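Local coordinates for protein enolase-phosphatase E1 (PDB 2G80) that probably catalyses the magnesium-dependent enolisation and dephosphorylation of 2,3-diketo-5-methylthiopentyl-1-phosphate in the methionine salvage pathway, at residues N75-S78 / Q79-I82; H115-S119 / G120-A124; Q151-L154 / F155-Q159. All coordinates share one frame; numbering follows the deposited sequence.

Contact 1 of 3, residues N75-S78 / Q79-I82; sequences NILS and QFHI
Q79 lies back along the last turn of helix 72-78, with CG 3.6 Å from N75 O and CB about as close to I76 O. Its backbone N donates to I76 O at 3.1 Å, three residues back instead of the four of a regular alpha-helix. The same spacing recurs twice: F80 N reaches L77 O over 3.3 Å in a nearly straight bond (164°), and H81 N reaches S78 O at 3.0 Å. The helix thus tightens as it finishes, and S78 to H81 make a type I beta turn. H81 then takes a positive phi and breaks the helical path, and S78 O lies over one face of its imidazole.

S78 spends its hydroxyl on the helix itself. OG sits between the backbone N and the carbonyl carbon (chi1 65°), which folds it back to donate to N75 O at 2.8 Å; S74 O is a further, weak partner. F80 has CG anti to the carbonyl carbon, which brings the ring up to L77. The CD2 edge of the ring comes near L77 O, close to the ring plane, while CE2 touches L77 CD2 at 4.1 Å, the two side chains crossing at a slant. L77 O is therefore well occupied: besides F80 N it accepts from a water 2.8 Å away, and that water in turn accepts from I82 N, pinning the outgoing chain to the helix end.

In the fold this turn follows the short helix 72-78 at the surface, in the helical part of the chain away from the parallel sheet, consistent with the cap domain of HAD-family phosphatases. L77 and F80 meet I92 and L88 of helix 85-97. Against helix 103-118, I76 and L77 pack on L108, and Q79 and F80 on I104.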
loop_
_atom_site.group_PDB
_atom_site.type_symbol
_atom_site.label_atom_id
_atom_site.label_comp_id
_atom_site.label_asym_id
_atom_site.label_seq_id
_atom_site.Cartn_x
_atom_site.Cartn_y
_atom_site.Cartn_z
ATOM N N ASN A 75 13.568 16.949 12.761
ATOM C CA ASN A 75 14.276 15.726 13.136
ATOM C C ASN A 75 14.324 14.743 11.973
ATOM O O ASN A 75 15.356 14.116 11.743
ATOM C CB ASN A 75 13.621 15.070 14.348
ATOM C CG ASN A 75 13.630 15.982 15.591
ATOM O OD1 ASN A 75 14.444 16.910 15.699
ATOM N ND2 ASN A 75 12.703 15.728 16.517
ATOM N N ILE A 76 13.234 14.647 11.217
ATOM C CA ILE A 76 13.199 13.801 10.007
ATOM C C ILE A 76 14.158 14.393 8.961
ATOM O O ILE A 76 15.018 13.686 8.469
ATOM C CB ILE A 76 11.763 13.630 9.403
ATOM C CG1 ILE A 76 10.832 12.951 10.431
ATOM C CG2 ILE A 76 11.828 12.775 8.098
ATOM C CD1 ILE A 76 9.370 13.028 10.123
ATOM N N LEU A 77 14.018 15.690 8.684
ATOM C CA LEU A 77 14.834 16.372 7.682
ATOM C C LEU A 77 16.334 16.314 7.922
ATOM O O LEU A 77 17.081 16.180 6.963
ATOM C CB LEU A 77 14.369 17.816 7.474
ATOM C CG LEU A 77 13.033 17.972 6.736
ATOM C CD1 LEU A 77 12.595 19.425 6.797
ATOM C CD2 LEU A 77 13.095 17.529 5.278
ATOM N N SER A 78 16.755 16.393 9.189
ATOM C CA SER A 78 18.159 16.321 9.569
ATOM C C SER A 78 18.803 14.967 9.220
ATOM O O SER A 78 19.994 14.928 8.942
ATOM C CB SER A 78 18.366 16.633 11.061
ATOM O OG SER A 78 17.728 15.626 11.852
ATOM N N GLN A 79 18.019 13.885 9.203
ATOM C CA GLN A 79 18.531 12.546 8.843
ATOM C C GLN A 79 18.891 12.324 7.362
ATOM O O GLN A 79 19.322 11.232 7.000
ATOM C CB GLN A 79 17.608 11.458 9.372
ATOM C CG GLN A 79 17.580 11.463 10.910
ATOM C CD GLN A 79 17.089 10.155 11.500
ATOM O OE1 GLN A 79 16.076 9.613 11.078
ATOM N NE2 GLN A 79 17.805 9.656 12.511
ATOM N N PHE A 80 18.670 13.325 6.507
ATOM C CA PHE A 80 19.203 13.310 5.136
ATOM C C PHE A 80 20.674 13.714 5.148
ATOM O O PHE A 80 21.391 13.378 4.205
ATOM C CB PHE A 80 18.432 14.232 4.193
ATOM C CG PHE A 80 17.075 13.744 3.853
ATOM C CD1 PHE A 80 16.924 12.639 2.997
ATOM C CD2 PHE A 80 15.935 14.366 4.363
ATOM C CE1 PHE A 80 15.658 12.168 2.641
ATOM C CE2 PHE A 80 14.673 13.922 4.019
ATOM C CZ PHE A 80 14.526 12.803 3.149
ATOM N N HIS A 81 21.101 14.428 6.198
ATOM C CA HIS A 81 22.478 14.915 6.383
ATOM C C HIS A 81 22.956 15.916 5.329
ATOM O O HIS A 81 24.138 15.929 4.972
ATOM C CB HIS A 81 23.494 13.742 6.578
ATOM C CG HIS A 81 23.090 12.797 7.661
ATOM N ND1 HIS A 81 23.068 13.163 8.991
ATOM C CD2 HIS A 81 22.624 11.530 7.610
ATOM C CE1 HIS A 81 22.626 12.146 9.713
ATOM N NE2 HIS A 81 22.368 11.138 8.900
ATOM N N ILE A 82 22.032 16.762 4.872
ATOM C CA ILE A 82 22.290 17.840 3.912
ATOM C C ILE A 82 21.811 19.144 4.569
ATOM O O ILE A 82 20.607 19.335 4.762
ATOM C CB ILE A 82 21.527 17.654 2.583
ATOM C CG1 ILE A 82 21.889 16.325 1.925
ATOM C CG2 ILE A 82 21.822 18.851 1.640
ATOM C CD1 ILE A 82 20.980 15.956 0.757
HETATM O O HOH W 1 19.559 17.298 6.136
#

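Contact 2 of 3, residues H115-S119 / G120-A124; sequences HGYES and GQIKA
The phenol ring of Y117 carries I122 CD1 squarely over one face, 4.1 Å from the ring centre and 5° off its normal, a CH-pi contact. At the ring's edge, near its plane, CE1 passes A124 N at 4.0 Å and the carbonyl carbon of K123. The H115 imidazole has S119 OG above one face, displaced toward the rim, and stands almost perpendicular to the amide of Q121. That amide is tethered: NE2 donates to S119 OG at 2.7 Å, and OG itself bonds to H115 O at 2.6 Å. H115 O also takes S119 N, from the other side of its carbonyl plane.

Helix 103-118 closes here in a Schellman motif. G120 has positive phi, its N donates to Y117 O at 3.0 Å, and Q121 N makes a weak bond to G116 O. I122 N bonds to G116 O as well, at 3.2 Å. With chi1 at 47°, I122 lays CG1 only 3.3 Å from G116 C, where a beta carbon on the glycine would collide with CD1. Cutting Y117 back to an alanine is likely to leave I122 CD1 without its aromatic face and to open a gap toward F47 and L52 of helix 46-65, which the ring also touches. Alongside, a water donates to both Y117 O and I122 O, joining the helix end to the departing chain.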
loop_
_atom_site.group_PDB
_atom_site.type_symbol
_atom_site.label_atom_id
_atom_site.label_comp_id
_atom_site.label_asym_id
_atom_site.label_seq_id
_atom_site.Cartn_x
_atom_site.Cartn_y
_atom_site.Cartn_z
ATOM N N HIS A 115 -0.988 14.331 7.407
ATOM C CA HIS A 115 -1.653 15.625 7.465
ATOM C C HIS A 115 -2.582 15.783 6.268
ATOM O O HIS A 115 -3.650 16.340 6.424
ATOM C CB HIS A 115 -0.641 16.803 7.551
ATOM C CG HIS A 115 -1.285 18.160 7.510
ATOM N ND1 HIS A 115 -1.934 18.706 8.599
ATOM C CD2 HIS A 115 -1.409 19.068 6.505
ATOM C CE1 HIS A 115 -2.420 19.889 8.268
ATOM N NE2 HIS A 115 -2.115 20.136 7.007
ATOM N N GLY A 116 -2.148 15.353 5.086
ATOM C CA GLY A 116 -2.998 15.347 3.875
ATOM C C GLY A 116 -4.295 14.556 4.078
ATOM O O GLY A 116 -5.380 15.045 3.793
ATOM N N TYR A 117 -4.170 13.340 4.593
ATOM C CA TYR A 117 -5.337 12.517 4.916
ATOM C C TYR A 117 -6.226 13.139 6.016
ATOM O O TYR A 117 -7.447 13.287 5.822
ATOM C CB TYR A 117 -4.906 11.145 5.353
ATOM C CG TYR A 117 -4.428 10.205 4.250
ATOM C CD1 TYR A 117 -5.301 9.767 3.270
ATOM C CD2 TYR A 117 -3.131 9.666 4.262
ATOM C CE1 TYR A 117 -4.889 8.863 2.273
ATOM C CE2 TYR A 117 -2.703 8.752 3.292
ATOM C CZ TYR A 117 -3.605 8.351 2.283
ATOM O OH TYR A 117 -3.258 7.464 1.275
ATOM N N GLU A 118 -5.604 13.538 7.133
ATOM C CA GLU A 118 -6.327 14.129 8.296
ATOM C C GLU A 118 -7.033 15.436 8.025
ATOM O O GLU A 118 -8.081 15.708 8.617
ATOM C CB GLU A 118 -5.386 14.330 9.471
ATOM C CG GLU A 118 -4.973 13.050 10.132
ATOM C CD GLU A 118 -3.764 13.199 11.081
ATOM O OE1 GLU A 118 -3.407 14.346 11.439
ATOM O OE2 GLU A 118 -3.191 12.150 11.466
ATOM N N SER A 119 -6.432 16.258 7.169
ATOM C CA SER A 119 -7.035 17.503 6.710
ATOM C C SER A 119 -8.092 17.339 5.588
ATOM O O SER A 119 -8.708 18.336 5.188
ATOM C CB SER A 119 -5.944 18.477 6.239
ATOM O OG SER A 119 -5.199 17.955 5.165
ATOM N N GLY A 120 -8.284 16.119 5.071
ATOM C CA GLY A 120 -9.244 15.857 4.006
ATOM C C GLY A 120 -8.744 16.205 2.630
ATOM O O GLY A 120 -9.530 16.186 1.670
ATOM N N GLN A 121 -7.449 16.498 2.500
ATOM C CA GLN A 121 -6.870 16.850 1.196
ATOM C C GLN A 121 -6.645 15.647 0.283
ATOM O O GLN A 121 -6.517 15.818 -0.918
ATOM C CB GLN A 121 -5.576 17.629 1.366
ATOM C CG GLN A 121 -5.736 18.930 2.157
ATOM C CD GLN A 121 -4.400 19.650 2.360
ATOM O OE1 GLN A 121 -3.772 20.091 1.392
ATOM N NE2 GLN A 121 -3.969 19.775 3.621
ATOM N N ILE A 122 -6.584 14.445 0.857
ATOM C CA ILE A 122 -6.399 13.207 0.107
ATOM C C ILE A 122 -7.197 12.079 0.764
ATOM O O ILE A 122 -7.353 12.028 1.996
ATOM C CB ILE A 122 -4.876 12.810 -0.082
ATOM C CG1 ILE A 122 -4.085 12.913 1.217
ATOM C CG2 ILE A 122 -4.202 13.747 -1.120
ATOM C CD1 ILE A 122 -2.598 12.488 1.181
ATOM N N LYS A 123 -7.722 11.193 -0.086
ATOM C CA LYS A 123 -8.532 10.051 0.320
ATOM C C LYS A 123 -8.125 8.885 -0.537
ATOM O O LYS A 123 -7.917 9.071 -1.729
ATOM C CB LYS A 123 -10.014 10.402 0.134
ATOM C CG LYS A 123 -10.489 11.488 1.127
ATOM C CD LYS A 123 -11.809 12.059 0.793
ATOM C CE LYS A 123 -12.053 13.331 1.595
ATOM N NZ LYS A 123 -13.348 13.936 1.209
ATOM N N ALA A 124 -8.015 7.697 0.044
ATOM C CA ALA A 124 -7.571 6.490 -0.700
ATOM C C ALA A 124 -8.744 5.883 -1.502
ATOM O O ALA A 124 -9.740 5.437 -0.907
ATOM C CB ALA A 124 -6.958 5.471 0.238
HETATM O O HOH W 2 -9.161 12.240 4.098
#

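Contact 3 of 3, residues Q151-L154 / F155-Q159; sequences QKLL and FGYVQ
L154 drops its CD2 methyl over the centre of the F155 ring, 3.9 Å from the centroid and 5° off the normal, a CH-pi contact between neighbours in sequence. With CG of L154 anti to its own N (chi1 -172°) and CG of F155 anti to its carbonyl carbon, the methyl is carried over the ring face. F155 N donates to Q151 O at 2.9 Å in an almost straight bond (171°) that enters nearly along the C=O axis. The ring's CD2 also approaches Q151 O, obliquely, at 3.2 Å.

Helix 148-156 is the connection of a beta-alpha-beta unit, leading from strand 140-143 to strand 177-179 of the parallel sheet in the Rossmann-like HAD core. F155 packs on I142 of the first strand, while Q151 NE2 bonds to G146 O and to F179 O, near S144, a probable substrate-binding residue. Toward its end the helix frays: G156 N is shared by weak bonds to K152 O and L153 O, and Y157 N has a long, weak one to L154 O at 3.4 Å. The Y157 ring comes up beside L153: its CD2 edge meets L153 O in the ring plane at 3.3 Å, and CE2 touches L153 CD1 at 4.1 Å. Beyond it, the CG2 methyl of V158 rests 3.6 Å from L154 O.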
loop_
_atom_site.group_PDB
_atom_site.type_symbol
_atom_site.label_atom_id
_atom_site.label_comp_id
_atom_site.label_asym_id
_atom_site.label_seq_id
_atom_site.Cartn_x
_atom_site.Cartn_y
_atom_site.Cartn_z
ATOM N N GLN A 151 0.296 1.726 5.283
ATOM C CA GLN A 151 -0.903 0.938 4.961
ATOM C C GLN A 151 -2.041 1.317 5.906
ATOM O O GLN A 151 -3.147 1.589 5.462
ATOM C CB GLN A 151 -0.608 -0.555 5.106
ATOM C CG GLN A 151 0.424 -1.126 4.131
ATOM C CD GLN A 151 0.764 -2.583 4.415
ATOM O OE1 GLN A 151 -0.082 -3.354 4.874
ATOM N NE2 GLN A 151 1.990 -2.975 4.108
ATOM N N LYS A 152 -1.759 1.320 7.212
ATOM C CA LYS A 152 -2.744 1.688 8.230
ATOM C C LYS A 152 -3.347 3.087 8.012
ATOM O O LYS A 152 -4.551 3.294 8.192
ATOM C CB LYS A 152 -2.133 1.623 9.629
ATOM C CG LYS A 152 -1.900 0.249 10.163
ATOM C CD LYS A 152 -1.264 0.334 11.560
ATOM C CE LYS A 152 -0.904 -1.064 12.131
ATOM N NZ LYS A 152 -0.315 -1.007 13.503
ATOM N N LEU A 153 -2.480 4.021 7.639
ATOM C CA LEU A 153 -2.849 5.377 7.285
ATOM C C LEU A 153 -3.754 5.381 6.049
ATOM O O LEU A 153 -4.823 6.012 6.050
ATOM C CB LEU A 153 -1.564 6.192 7.064
ATOM C CG LEU A 153 -1.690 7.697 6.950
ATOM C CD1 LEU A 153 -2.198 8.286 8.287
ATOM C CD2 LEU A 153 -0.332 8.251 6.498
ATOM N N LEU A 154 -3.378 4.635 5.005
ATOM C CA LEU A 154 -4.238 4.490 3.779
ATOM C C LEU A 154 -5.637 3.947 4.079
ATOM O O LEU A 154 -6.640 4.500 3.609
ATOM C CB LEU A 154 -3.558 3.573 2.747
ATOM C CG LEU A 154 -4.185 3.431 1.347
ATOM C CD1 LEU A 154 -3.112 3.167 0.260
ATOM C CD2 LEU A 154 -5.334 2.404 1.233
ATOM N N PHE A 155 -5.703 2.843 4.834
ATOM C CA PHE A 155 -6.984 2.244 5.221
ATOM C C PHE A 155 -7.771 2.996 6.275
ATOM O O PHE A 155 -8.943 2.682 6.481
ATOM C CB PHE A 155 -6.822 0.748 5.567
ATOM C CG PHE A 155 -6.463 -0.085 4.374
ATOM C CD1 PHE A 155 -7.402 -0.308 3.379
ATOM C CD2 PHE A 155 -5.196 -0.596 4.210
ATOM C CE1 PHE A 155 -7.097 -1.066 2.243
ATOM C CE2 PHE A 155 -4.876 -1.337 3.075
ATOM C CZ PHE A 155 -5.849 -1.577 2.092
ATOM N N GLY A 156 -7.150 3.977 6.944
ATOM C CA GLY A 156 -7.882 4.836 7.865
ATOM C C GLY A 156 -8.676 5.961 7.212
ATOM O O GLY A 156 -9.531 6.568 7.881
ATOM N N TYR A 157 -8.390 6.259 5.931
ATOM C CA TYR A 157 -8.951 7.434 5.198
ATOM C C TYR A 157 -9.323 7.095 3.754
ATOM O O TYR A 157 -8.821 7.679 2.777
ATOM C CB TYR A 157 -7.929 8.576 5.245
ATOM C CG TYR A 157 -7.600 9.063 6.647
ATOM C CD1 TYR A 157 -8.423 9.995 7.288
ATOM C CD2 TYR A 157 -6.469 8.596 7.334
ATOM C CE1 TYR A 157 -8.144 10.454 8.570
ATOM C CE2 TYR A 157 -6.161 9.058 8.608
ATOM C CZ TYR A 157 -7.009 9.993 9.219
ATOM O OH TYR A 157 -6.784 10.460 10.470
ATOM N N VAL A 158 -10.278 6.181 3.660
ATOM C CA VAL A 158 -10.736 5.628 2.425
ATOM C C VAL A 158 -11.869 6.489 1.873
ATOM O O VAL A 158 -12.798 6.867 2.602
ATOM C CB VAL A 158 -11.195 4.123 2.634
ATOM C CG1 VAL A 158 -11.828 3.553 1.392
ATOM C CG2 VAL A 158 -10.022 3.271 3.104
ATOM N N GLN A 159 -11.782 6.774 0.580
ATOM C CA GLN A 159 -12.797 7.525 -0.145
ATOM C C GLN A 159 -14.121 6.747 -0.123
ATOM O O GLN A 159 -14.153 5.518 -0.386
ATOM C CB GLN A 159 -12.329 7.762 -1.567
ATOM C CG GLN A 159 -13.239 8.519 -2.442
ATOM C CD GLN A 159 -12.592 8.849 -3.766
ATOM O OE1 GLN A 159 -12.889 8.229 -4.784
ATOM N NE2 GLN A 159 -11.682 9.809 -3.753
#

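Overall arrangement
All three contacts finish a helix. Contact 1 is a surface turn whose centre lies about 25 Å from that of the chain, away from the annotated sites; contacts 2 and 3 are partly buried, and contact 3 lies closest to the centre of the chain, against the sheet. Helix 103-118 links them: it packs on contact 1, ends in contact 2, and receives L153 and L154 of contact 3 on A114 and Y117. Contacts 2 and 3 meet, A124 pairing by backbone with Y157 and Q159. Contact 1 rests mainly on backbone bonds, a serine hydroxyl and a water; contact 2 adds a serine-glutamine bond, and contacts 2 and 3 each lay a methyl over an aromatic face.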